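Local coordinates for SusD-like carbohydrate binding protein BF1063 (Bacteroides fragilis NCTC 9343, PDB 3I4G) that probably binds carbohydrate at the bacterial outer membrane, as SusD-family lipoproteins do when they help to capture glycans for uptake, at residues E124-R129 with V171-A176; Q132-A137 with L201-R206; A137-N142 with R454-M459; S216-F221 with L392-C397. All blocks are in the same frame, centred on the assembly; numbering follows the deposited sequence.

Contact 1. Residues E124-R129 with V171-A176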
# COMPACT_ATOMS: atom_id res chain seq x y z
N GLU A 124 -2.34 -11.82 -18.95
CA GLU A 124 -1.81 -11.84 -17.58
C GLU A 124 -0.37 -11.41 -17.56
O GLU A 124 0.01 -10.62 -16.70
CB GLU A 124 -1.98 -13.22 -16.99
CG GLU A 124 -3.45 -13.60 -16.82
CD GLU A 124 -3.62 -14.93 -16.19
OE1 GLU A 124 -3.61 -15.02 -14.94
OE2 GLU A 124 -3.77 -15.91 -16.94
N ALA A 125 0.44 -11.92 -18.47
CA ALA A 125 1.84 -11.52 -18.54
C ALA A 125 1.98 -10.04 -18.85
O ALA A 125 2.85 -9.36 -18.28
CB ALA A 125 2.59 -12.36 -19.59
N ARG A 126 1.14 -9.52 -19.74
CA ARG A 126 1.20 -8.09 -20.03
C ARG A 126 0.78 -7.24 -18.83
O ARG A 126 1.37 -6.20 -18.56
CB ARG A 126 0.36 -7.74 -21.27
CG ARG A 126 0.93 -8.34 -22.56
CD ARG A 126 0.00 -8.08 -23.72
NE ARG A 126 0.10 -6.72 -24.19
CZ ARG A 126 -0.59 -6.26 -25.23
NH1 ARG A 126 -1.48 -7.02 -25.84
NH2 ARG A 126 -0.39 -5.02 -25.65
N PHE A 127 -0.25 -7.68 -18.12
CA PHE A 127 -0.66 -6.98 -16.91
C PHE A 127 0.47 -6.93 -15.92
O PHE A 127 0.81 -5.87 -15.40
CB PHE A 127 -1.87 -7.67 -16.29
CG PHE A 127 -2.17 -7.21 -14.87
CD1 PHE A 127 -2.80 -6.00 -14.65
CD2 PHE A 127 -1.80 -7.99 -13.79
CE1 PHE A 127 -3.07 -5.58 -13.35
CE2 PHE A 127 -2.08 -7.55 -12.49
CZ PHE A 127 -2.71 -6.34 -12.29
N LEU A 128 1.06 -8.08 -15.64
CA LEU A 128 2.14 -8.16 -14.67
C LEU A 128 3.34 -7.31 -15.08
O LEU A 128 3.88 -6.57 -14.25
CB LEU A 128 2.55 -9.61 -14.43
CG LEU A 128 1.51 -10.45 -13.71
CD1 LEU A 128 1.89 -11.93 -13.77
CD2 LEU A 128 1.32 -10.00 -12.22
N ARG A 129 3.74 -7.36 -16.35
CA ARG A 129 4.85 -6.55 -16.81
C ARG A 129 4.52 -5.07 -16.67
O ARG A 129 5.36 -4.26 -16.21
CB ARG A 129 5.16 -6.89 -18.28
CG ARG A 129 6.26 -6.02 -18.86
CD ARG A 129 6.61 -6.41 -20.30
NE ARG A 129 5.52 -6.18 -21.23
CZ ARG A 129 5.61 -6.36 -22.54
NH1 ARG A 129 6.74 -6.77 -23.09
NH2 ARG A 129 4.58 -6.11 -23.31
N VAL A 171 -0.76 2.73 -20.33
CA VAL A 171 -2.17 2.84 -20.71
C VAL A 171 -2.52 1.81 -21.78
O VAL A 171 -3.50 1.07 -21.67
CB VAL A 171 -2.51 4.27 -21.19
CG1 VAL A 171 -3.84 4.30 -21.93
CG2 VAL A 171 -2.48 5.25 -19.99
N THR A 172 -1.69 1.73 -22.83
CA THR A 172 -1.94 0.80 -23.91
C THR A 172 -1.92 -0.63 -23.38
O THR A 172 -2.81 -1.44 -23.71
CB THR A 172 -0.88 0.96 -25.00
OG1 THR A 172 -0.94 2.31 -25.49
CG2 THR A 172 -1.10 -0.06 -26.14
N GLU A 173 -0.93 -0.98 -22.58
CA GLU A 173 -0.80 -2.33 -22.06
C GLU A 173 -1.92 -2.73 -21.10
O GLU A 173 -2.45 -3.84 -21.20
CB GLU A 173 0.56 -2.46 -21.37
CG GLU A 173 1.75 -2.41 -22.32
CD GLU A 173 1.77 -3.55 -23.31
OE1 GLU A 173 1.85 -4.71 -22.86
OE2 GLU A 173 1.74 -3.28 -24.56
N PHE A 174 -2.28 -1.87 -20.16
CA PHE A 174 -3.37 -2.21 -19.23
C PHE A 174 -4.69 -2.31 -19.96
O PHE A 174 -5.52 -3.17 -19.62
CB PHE A 174 -3.50 -1.21 -18.09
CG PHE A 174 -2.40 -1.29 -17.05
CD1 PHE A 174 -2.09 -2.48 -16.43
CD2 PHE A 174 -1.70 -0.16 -16.67
CE1 PHE A 174 -1.09 -2.57 -15.50
CE2 PHE A 174 -0.71 -0.25 -15.72
CZ PHE A 174 -0.40 -1.45 -15.15
N THR A 175 -4.89 -1.46 -20.98
CA THR A 175 -6.12 -1.51 -21.75
C THR A 175 -6.24 -2.85 -22.52
O THR A 175 -7.28 -3.51 -22.50
CB THR A 175 -6.20 -0.34 -22.72
OG1 THR A 175 -6.19 0.89 -21.99
CG2 THR A 175 -7.47 -0.39 -23.59
N ALA A 176 -5.15 -3.23 -23.17
CA ALA A 176 -5.10 -4.49 -23.91
C ALA A 176 -5.21 -5.70 -23.00
O ALA A 176 -5.89 -6.68 -23.32
CB ALA A 176 -3.81 -4.55 -24.72
O HOH W 1 2.98 -5.12 -20.50
O HOH W 2 3.22 -5.05 -26.02
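Glu173 is gripped by Arg126 and Arg129 in a salt-bridge network that ties together two roughly antiparallel helices, 116-139 and 163-180, of the helical, TPR-like scaffold characteristic of the SusD family. The local axes pass 8.7 Å apart at 145°. Arg126 takes the carboxylate side-on: its NE gives a nearly straight bond to Glu173 OE1 (3.0 Å, 174°), and its NH2 gives one to Glu173 OE2 (3.0 Å). Both oxygens lie close to the guanidinium plane, yet the carboxylate is inclined to it and receives both donors from above its own plane. A bend at chi2 of Glu173 (-63°) folds the acid back towards the neighbouring helix. Arg129 NH2 then reaches Glu173 OE1 at 3.1 Å, from the face opposite to Arg126 NE.

Two waters add further bonds to the carboxylate. One donates to Glu173 OE1 at 2.6 Å and to Arg126 O, and accepts from Arg129 NE, so that OE1 is met by two arginines and a water. The other donates to Glu173 OE2 at 2.7 Å and receives only a weak bond from Arg129 NH2. Arg129 NH1 is satisfied by Asn103 OD1 of helix 86-109. An acid suits this buried place because two positive neighbours would be expected to keep it ionised. Small Ala176 leaves room for the Arg126 guanidinium, one face of which rests on its CB, 3.6 Å from Arg126 NH2. Beyond the charges, two phenylalanines close the interface, with Phe127 CD1 3.9 Å from Phe174 CE1.

Contact 2. Residues Q132-A137 with L201-R206; sequences QYFYLA and LAFLGR
Phe203 drives the edge of its ring into the face of Phe134, a T-shaped pair with centroids 5.4 Å apart and planes at 89°. It lies between helices 116-139 and 197-211 in the helical scaffold of this SusD-family protein. The two segments run nearly parallel, at 22°, but their axes stay 11.2 Å apart, a gap that large aromatic side chains are suited to bridge. Phe134 stretches straight across it, its CG anti to the backbone N (chi1 165°), and its far rim meets the aliphatic base of Arg206, with Phe134 CE1 3.7 Å from Arg206 CB.

Tyr135, one residue on, stands beside this pair. Phe134 CD2 sits over the centre of its ring. The Tyr135 and Phe203 side chains cross at about a right angle, with Tyr135 OH at the edge of the Phe203 ring, near its plane, 3.5 Å from Phe203 CZ. Arginine suits the remaining corner: the methylenes of Arg206, extended from CG to NE, pass Phe134, and its NE makes a salt bridge to Glu389. Trp48 NE1 is the principal partner of the tyrosine hydroxyl. A water joins the two polar ends, lying 2.7 Å from Tyr135 OH and accepting from Arg206 NH1 at 3.0 Å.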
# COMPACT_ATOMS: atom_id res chain seq x y z
N GLN A 132 4.94 -3.47 -13.26
CA GLN A 132 6.30 -3.14 -12.86
C GLN A 132 6.70 -1.78 -13.39
O GLN A 132 7.30 -1.00 -12.66
CB GLN A 132 7.28 -4.22 -13.34
CG GLN A 132 6.91 -5.63 -12.90
CD GLN A 132 6.74 -5.75 -11.40
OE1 GLN A 132 7.72 -5.87 -10.67
NE2 GLN A 132 5.48 -5.75 -10.93
N TYR A 133 6.39 -1.49 -14.65
CA TYR A 133 6.68 -0.19 -15.21
C TYR A 133 5.86 0.91 -14.51
O TYR A 133 6.34 2.01 -14.37
CB TYR A 133 6.49 -0.18 -16.74
CG TYR A 133 7.62 -0.87 -17.42
CD1 TYR A 133 8.88 -0.31 -17.41
CD2 TYR A 133 7.46 -2.11 -18.04
CE1 TYR A 133 9.94 -0.94 -18.00
CE2 TYR A 133 8.52 -2.74 -18.67
CZ TYR A 133 9.76 -2.15 -18.63
OH TYR A 133 10.90 -2.75 -19.24
N PHE A 134 4.63 0.61 -14.08
CA PHE A 134 3.81 1.55 -13.35
C PHE A 134 4.51 2.00 -12.07
O PHE A 134 4.59 3.20 -11.80
CB PHE A 134 2.43 0.92 -13.06
CG PHE A 134 1.65 1.65 -12.01
CD1 PHE A 134 0.88 2.75 -12.32
CD2 PHE A 134 1.72 1.26 -10.69
CE1 PHE A 134 0.22 3.44 -11.36
CE2 PHE A 134 1.05 1.95 -9.70
CZ PHE A 134 0.30 3.05 -10.05
N TYR A 135 5.00 1.06 -11.31
CA TYR A 135 5.71 1.41 -10.09
C TYR A 135 7.09 2.06 -10.37
O TYR A 135 7.45 3.05 -9.74
CB TYR A 135 5.84 0.21 -9.16
CG TYR A 135 4.55 -0.29 -8.58
CD1 TYR A 135 3.90 0.44 -7.60
CD2 TYR A 135 4.00 -1.49 -8.96
CE1 TYR A 135 2.70 -0.01 -7.08
CE2 TYR A 135 2.81 -1.94 -8.45
CZ TYR A 135 2.17 -1.18 -7.51
OH TYR A 135 0.99 -1.63 -6.97
N LEU A 136 7.85 1.54 -11.33
CA LEU A 136 9.10 2.21 -11.70
C LEU A 136 8.87 3.66 -12.09
O LEU A 136 9.60 4.56 -11.70
CB LEU A 136 9.79 1.45 -12.81
CG LEU A 136 10.38 0.09 -12.48
CD1 LEU A 136 10.73 -0.61 -13.77
CD2 LEU A 136 11.59 0.23 -11.58
N ALA A 137 7.87 3.88 -12.94
CA ALA A 137 7.50 5.21 -13.41
C ALA A 137 6.99 6.12 -12.29
O ALA A 137 7.13 7.32 -12.38
CB ALA A 137 6.41 5.13 -14.52
N LEU A 201 -8.09 -2.67 -15.19
CA LEU A 201 -8.72 -1.37 -15.27
C LEU A 201 -8.36 -0.47 -14.07
O LEU A 201 -8.28 0.76 -14.23
CB LEU A 201 -10.27 -1.48 -15.39
CG LEU A 201 -10.81 -2.10 -16.65
CD1 LEU A 201 -12.30 -2.43 -16.50
CD2 LEU A 201 -10.56 -1.15 -17.80
N ALA A 202 -8.17 -1.03 -12.88
CA ALA A 202 -7.82 -0.23 -11.72
C ALA A 202 -6.42 0.32 -11.88
O ALA A 202 -6.17 1.48 -11.56
CB ALA A 202 -7.95 -1.05 -10.45
N PHE A 203 -5.49 -0.51 -12.37
CA PHE A 203 -4.16 0.01 -12.65
C PHE A 203 -4.15 1.01 -13.81
O PHE A 203 -3.38 1.97 -13.78
CB PHE A 203 -3.15 -1.12 -12.89
CG PHE A 203 -2.59 -1.66 -11.61
CD1 PHE A 203 -1.46 -1.08 -11.07
CD2 PHE A 203 -3.19 -2.70 -10.93
CE1 PHE A 203 -0.92 -1.52 -9.87
CE2 PHE A 203 -2.62 -3.17 -9.73
CZ PHE A 203 -1.52 -2.54 -9.19
N LEU A 204 -5.01 0.80 -14.78
CA LEU A 204 -5.20 1.82 -15.83
C LEU A 204 -5.62 3.13 -15.20
O LEU A 204 -5.08 4.19 -15.53
CB LEU A 204 -6.27 1.37 -16.83
CG LEU A 204 -6.68 2.34 -17.91
CD1 LEU A 204 -5.46 2.73 -18.76
CD2 LEU A 204 -7.76 1.72 -18.79
N GLY A 205 -6.62 3.11 -14.33
CA GLY A 205 -7.04 4.31 -13.65
C GLY A 205 -5.95 4.96 -12.85
O GLY A 205 -5.79 6.19 -12.91
N ARG A 206 -5.16 4.19 -12.10
CA ARG A 206 -4.06 4.78 -11.36
C ARG A 206 -3.02 5.40 -12.31
O ARG A 206 -2.45 6.46 -12.02
CB ARG A 206 -3.34 3.75 -10.46
CG ARG A 206 -4.08 3.26 -9.23
CD ARG A 206 -3.14 2.38 -8.44
NE ARG A 206 -3.65 1.99 -7.13
CZ ARG A 206 -2.92 1.31 -6.29
NH1 ARG A 206 -1.70 0.90 -6.64
NH2 ARG A 206 -3.40 1.01 -5.11
O HOH W 3 0.11 -0.50 -4.74

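Contact 3. Residues A137-N142 with R454-M459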
# COMPACT_ATOMS: atom_id res chain seq x y z
N ALA A 137 7.87 3.88 -12.94
CA ALA A 137 7.50 5.21 -13.41
C ALA A 137 6.99 6.12 -12.29
O ALA A 137 7.13 7.32 -12.38
CB ALA A 137 6.41 5.13 -14.52
N SER A 138 6.40 5.53 -11.24
CA SER A 138 5.94 6.33 -10.12
C SER A 138 7.09 6.94 -9.33
O SER A 138 6.97 8.06 -8.81
CB SER A 138 5.09 5.47 -9.18
OG SER A 138 3.87 5.05 -9.79
N TYR A 139 8.21 6.22 -9.23
CA TYR A 139 9.26 6.60 -8.29
C TYR A 139 10.59 6.96 -8.94
O TYR A 139 11.16 8.01 -8.62
CB TYR A 139 9.42 5.47 -7.25
CG TYR A 139 8.13 5.18 -6.48
CD1 TYR A 139 7.52 6.18 -5.74
CD2 TYR A 139 7.54 3.95 -6.50
CE1 TYR A 139 6.36 5.94 -5.05
CE2 TYR A 139 6.38 3.68 -5.80
CZ TYR A 139 5.81 4.69 -5.07
OH TYR A 139 4.66 4.47 -4.31
N PHE A 140 11.12 6.10 -9.81
CA PHE A 140 12.32 6.43 -10.56
C PHE A 140 12.01 7.34 -11.77
O PHE A 140 12.86 8.10 -12.23
CB PHE A 140 13.01 5.17 -11.07
CG PHE A 140 13.49 4.23 -9.99
CD1 PHE A 140 14.69 4.45 -9.33
CD2 PHE A 140 12.77 3.10 -9.67
CE1 PHE A 140 15.16 3.56 -8.40
CE2 PHE A 140 13.25 2.22 -8.71
CZ PHE A 140 14.47 2.44 -8.12
N LYS A 141 10.81 7.21 -12.32
CA LYS A 141 10.25 8.07 -13.37
C LYS A 141 10.79 7.83 -14.77
O LYS A 141 10.02 7.42 -15.63
CB LYS A 141 10.32 9.56 -12.99
CG LYS A 141 9.55 9.80 -11.68
CD LYS A 141 9.19 11.19 -11.44
CE LYS A 141 8.36 11.27 -10.18
NZ LYS A 141 7.99 12.67 -9.88
N ASN A 142 12.08 8.08 -15.00
CA ASN A 142 12.68 7.98 -16.33
C ASN A 142 13.60 6.78 -16.27
O ASN A 142 14.64 6.84 -15.65
CB ASN A 142 13.40 9.28 -16.66
CG ASN A 142 12.54 10.48 -16.40
OD1 ASN A 142 11.43 10.60 -16.90
ND2 ASN A 142 13.06 11.42 -15.57
N ARG A 454 -0.36 5.33 0.85
CA ARG A 454 -0.24 6.73 1.25
C ARG A 454 0.95 7.43 0.62
O ARG A 454 0.84 8.57 0.19
CB ARG A 454 -0.15 6.84 2.76
CG ARG A 454 -0.12 8.28 3.30
CD ARG A 454 -1.33 9.10 3.01
NE ARG A 454 -1.20 10.42 3.62
CZ ARG A 454 -2.00 11.43 3.40
NH1 ARG A 454 -3.02 11.29 2.57
NH2 ARG A 454 -1.80 12.58 4.01
N TYR A 455 2.11 6.78 0.62
CA TYR A 455 3.29 7.37 0.01
C TYR A 455 3.03 7.63 -1.47
O TYR A 455 3.34 8.75 -1.96
CB TYR A 455 4.50 6.48 0.25
CG TYR A 455 5.80 6.96 -0.33
CD1 TYR A 455 6.44 8.10 0.13
CD2 TYR A 455 6.40 6.27 -1.34
CE1 TYR A 455 7.63 8.52 -0.43
CE2 TYR A 455 7.59 6.65 -1.88
CZ TYR A 455 8.22 7.78 -1.41
OH TYR A 455 9.42 8.17 -1.95
N TRP A 456 2.50 6.64 -2.18
CA TRP A 456 2.19 6.85 -3.60
C TRP A 456 1.29 8.07 -3.76
O TRP A 456 1.47 8.89 -4.66
CB TRP A 456 1.53 5.57 -4.14
CG TRP A 456 1.32 5.59 -5.59
CD1 TRP A 456 2.28 5.41 -6.55
CD2 TRP A 456 0.09 5.85 -6.28
NE1 TRP A 456 1.73 5.56 -7.80
CE2 TRP A 456 0.38 5.83 -7.68
CE3 TRP A 456 -1.23 6.07 -5.87
CZ2 TRP A 456 -0.60 6.05 -8.65
CZ3 TRP A 456 -2.20 6.26 -6.85
CH2 TRP A 456 -1.87 6.24 -8.21
N ASP A 457 0.29 8.23 -2.90
CA ASP A 457 -0.62 9.37 -3.01
C ASP A 457 0.05 10.71 -2.72
O ASP A 457 -0.10 11.66 -3.49
CB ASP A 457 -1.79 9.22 -2.05
CG ASP A 457 -2.83 8.20 -2.47
OD1 ASP A 457 -2.93 7.85 -3.67
OD2 ASP A 457 -3.59 7.79 -1.55
N ILE A 458 0.80 10.82 -1.62
CA ILE A 458 1.39 12.11 -1.27
C ILE A 458 2.47 12.51 -2.31
O ILE A 458 2.65 13.70 -2.60
CB ILE A 458 1.89 12.20 0.16
CG1 ILE A 458 3.01 11.21 0.42
CG2 ILE A 458 0.73 11.98 1.13
CD1 ILE A 458 3.56 11.26 1.88
N MSE A 459 3.09 11.54 -2.92
CA MSE A 459 4.02 11.80 -4.03
C MSE A 459 3.30 12.33 -5.27
O MSE A 459 3.66 13.40 -5.77
CB MSE A 459 4.79 10.52 -4.33
CG MSE A 459 5.81 10.10 -3.24
SE MSE A 459 7.46 11.06 -3.24
CE MSE A 459 8.35 9.94 -4.58
O HOH W 4 2.98 3.85 -1.46
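Trp456 and Ser138 supply the direct hydrogen bond between these segments: Trp456 NE1 donates to Ser138 OG at 3.0 Å, with an N-H...O angle of 153°. The acceptor lies in the plane of the indole, as the in-plane N-H demands. Serine is well chosen here, since its small hydroxyl can serve two partners at once, bonding also to Phe134 O one turn back in its own helix. The indole reaches it because Trp456 CG stands anti to the backbone N (chi1 -173°). A water accepts from Trp456 N at 2.9 Å and makes a weak, long hydrogen bond with Tyr139 OH.

Aromatic contacts form the second group, a cluster of Tyr139, Tyr455 and Trp456. It joins the end of helix 116-139, in the N-terminal part of the SusD-family fold, to helix 454-461 far along the chain. The two tyrosine rings are nearly parallel, at 18°, but slid so far that they barely overlap, with centroids 5.5 Å apart and Tyr139 CE1 3.5 Å from Tyr455 CE2. Trp513 binds both, stacking on Tyr139 and hydrogen-bonding Tyr455 OH through its NE1. The Tyr139 hydroxyl end comes to the edge of the indole, where Tyr139 OH lies 3.4 Å from Trp456 CD1.

Aliphatic packing fills in round the rings. Ser138 CB sits over the centre of one face of Tyr139, and Met459 CG lies above the rim of Tyr455. The flexible Met459 side chain, a selenomethionine, bends at chi2 and chi3 and brings its CE to the edge of Tyr139, 4.0 Å from CD1 of that ring.

Contact 4. Residues S216-F221 with L392-C397; sequences SGAKAF and LGYLEC
Phe221 lays its ring obliquely against the main chain of the opposite helix, Phe221 CD2 coming to 3.6 Å from Gly393 C, while the sulfur of Cys397 lies at the ring edge, 4.1 Å from Phe221 CE2. This is a sulfur-aromatic contact made in the ring plane. The other flat group, Tyr394, slants past the backbone of Ala218, with Tyr394 CD1 3.4 Å from Ala218 O. His222 stacks on the tyrosine ring from outside the two segments.

Such closeness depends on small residues. Helices 214-227 and 387-400 pack almost antiparallel, at 154°, with local axes only 8.1 Å apart. Gly393, having no side chain, makes room for the phenylalanine, and Gly217 does the same for Cys397, whose SG is 3.7 Å from Gly217 C. The sulfur lies beside its own backbone N (chi1 -71°), which brings it between the glycine and the ring. Ala218 fits the narrowest place, where its CB touches Cys397 CB at 3.7 Å. On the ring side, Phe221 CB meets Tyr394 CB at 3.9 Å.

Glu396 makes a salt bridge to Arg460 and a hydrogen bond to Trp461 NE1, both outside the two segments. Across the contact itself, side-chain carbon and sulfur pack on each other and on the facing backbone, left bare at Gly217 and Gly393, so dispersion and close fit probably account for most of its strength.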
# COMPACT_ATOMS: atom_id res chain seq x y z
N SER A 216 -9.72 10.35 -18.41
CA SER A 216 -9.52 8.92 -18.73
C SER A 216 -9.52 8.08 -17.46
O SER A 216 -9.99 6.94 -17.46
CB SER A 216 -8.22 8.70 -19.50
OG SER A 216 -8.27 9.31 -20.78
N GLY A 217 -9.01 8.63 -16.35
CA GLY A 217 -9.00 7.89 -15.10
C GLY A 217 -10.41 7.70 -14.61
O GLY A 217 -10.75 6.61 -14.14
N ALA A 218 -11.24 8.74 -14.67
CA ALA A 218 -12.63 8.57 -14.25
C ALA A 218 -13.29 7.47 -15.06
O ALA A 218 -14.02 6.64 -14.50
CB ALA A 218 -13.40 9.88 -14.44
N LYS A 219 -13.04 7.43 -16.36
CA LYS A 219 -13.63 6.40 -17.20
C LYS A 219 -13.17 4.99 -16.81
O LYS A 219 -13.98 4.09 -16.79
CB LYS A 219 -13.42 6.68 -18.72
CG LYS A 219 -14.03 5.55 -19.58
CD LYS A 219 -14.05 5.78 -21.07
CE LYS A 219 -14.94 4.70 -21.76
NZ LYS A 219 -14.59 3.29 -21.45
N ALA A 220 -11.88 4.80 -16.54
CA ALA A 220 -11.38 3.49 -16.14
C ALA A 220 -12.05 3.00 -14.86
O ALA A 220 -12.53 1.88 -14.79
CB ALA A 220 -9.84 3.53 -15.98
N PHE A 221 -12.10 3.86 -13.85
CA PHE A 221 -12.74 3.45 -12.59
C PHE A 221 -14.25 3.26 -12.79
O PHE A 221 -14.82 2.32 -12.24
CB PHE A 221 -12.45 4.45 -11.49
CG PHE A 221 -10.99 4.53 -11.07
CD1 PHE A 221 -10.29 3.42 -10.69
CD2 PHE A 221 -10.33 5.75 -11.05
CE1 PHE A 221 -8.96 3.52 -10.29
CE2 PHE A 221 -9.01 5.85 -10.64
CZ PHE A 221 -8.32 4.74 -10.26
N LEU A 392 -13.46 5.86 -4.63
CA LEU A 392 -12.85 7.14 -4.28
C LEU A 392 -12.00 7.68 -5.43
O LEU A 392 -11.89 8.88 -5.61
CB LEU A 392 -12.04 7.03 -3.00
CG LEU A 392 -12.81 6.65 -1.74
CD1 LEU A 392 -11.88 6.38 -0.56
CD2 LEU A 392 -13.84 7.72 -1.40
N GLY A 393 -11.40 6.79 -6.19
CA GLY A 393 -10.62 7.21 -7.34
C GLY A 393 -11.49 7.84 -8.41
O GLY A 393 -11.11 8.85 -9.04
N TYR A 394 -12.64 7.23 -8.70
CA TYR A 394 -13.61 7.79 -9.63
C TYR A 394 -13.98 9.21 -9.22
O TYR A 394 -13.93 10.12 -10.01
CB TYR A 394 -14.83 6.89 -9.69
CG TYR A 394 -15.97 7.41 -10.54
CD1 TYR A 394 -15.79 7.75 -11.88
CD2 TYR A 394 -17.25 7.54 -10.03
CE1 TYR A 394 -16.82 8.22 -12.63
CE2 TYR A 394 -18.31 7.96 -10.81
CZ TYR A 394 -18.08 8.32 -12.10
OH TYR A 394 -19.14 8.75 -12.86
N LEU A 395 -14.34 9.39 -7.94
CA LEU A 395 -14.75 10.70 -7.45
C LEU A 395 -13.58 11.69 -7.54
O LEU A 395 -13.78 12.82 -7.97
CB LEU A 395 -15.27 10.58 -6.02
CG LEU A 395 -15.79 11.88 -5.40
CD1 LEU A 395 -16.90 12.52 -6.25
CD2 LEU A 395 -16.28 11.61 -3.98
N GLU A 396 -12.38 11.30 -7.14
CA GLU A 396 -11.22 12.19 -7.25
C GLU A 396 -11.04 12.64 -8.69
O GLU A 396 -10.82 13.82 -8.96
CB GLU A 396 -9.95 11.52 -6.73
CG GLU A 396 -8.69 12.35 -6.91
CD GLU A 396 -7.41 11.73 -6.41
OE1 GLU A 396 -7.42 10.66 -5.77
OE2 GLU A 396 -6.38 12.38 -6.66
N CYS A 397 -11.15 11.71 -9.62
CA CYS A 397 -10.97 12.03 -11.04
C CYS A 397 -12.05 12.98 -11.54
O CYS A 397 -11.75 13.91 -12.32
CB CYS A 397 -10.91 10.76 -11.91
SG CYS A 397 -9.41 9.79 -11.71

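Overall arrangement
Helix 116-139 supplies the first segment of contacts 1, 2 and 3 in turn. Contact 1 closes first, on helix 163-180, after 41 intervening residues; contact 2 follows on the next helix, 197-211. Contact 2 opens before contact 1 closes and closes after it, so the two cross, and they touch where Phe127 and Phe174 meet Phe203. Contact 3 crosses both, spanning 311 residues to join helix 454-461 to the N-terminal helices; it shares Ala137 with contact 2. Contact 4 opens after contacts 1 and 2 have closed and is nested within the long loop of contact 3, linking helix 214-227 to helix 387-400. Phe221 and Ala220 pack on helix 197-211, connecting contact 4 with contact 2.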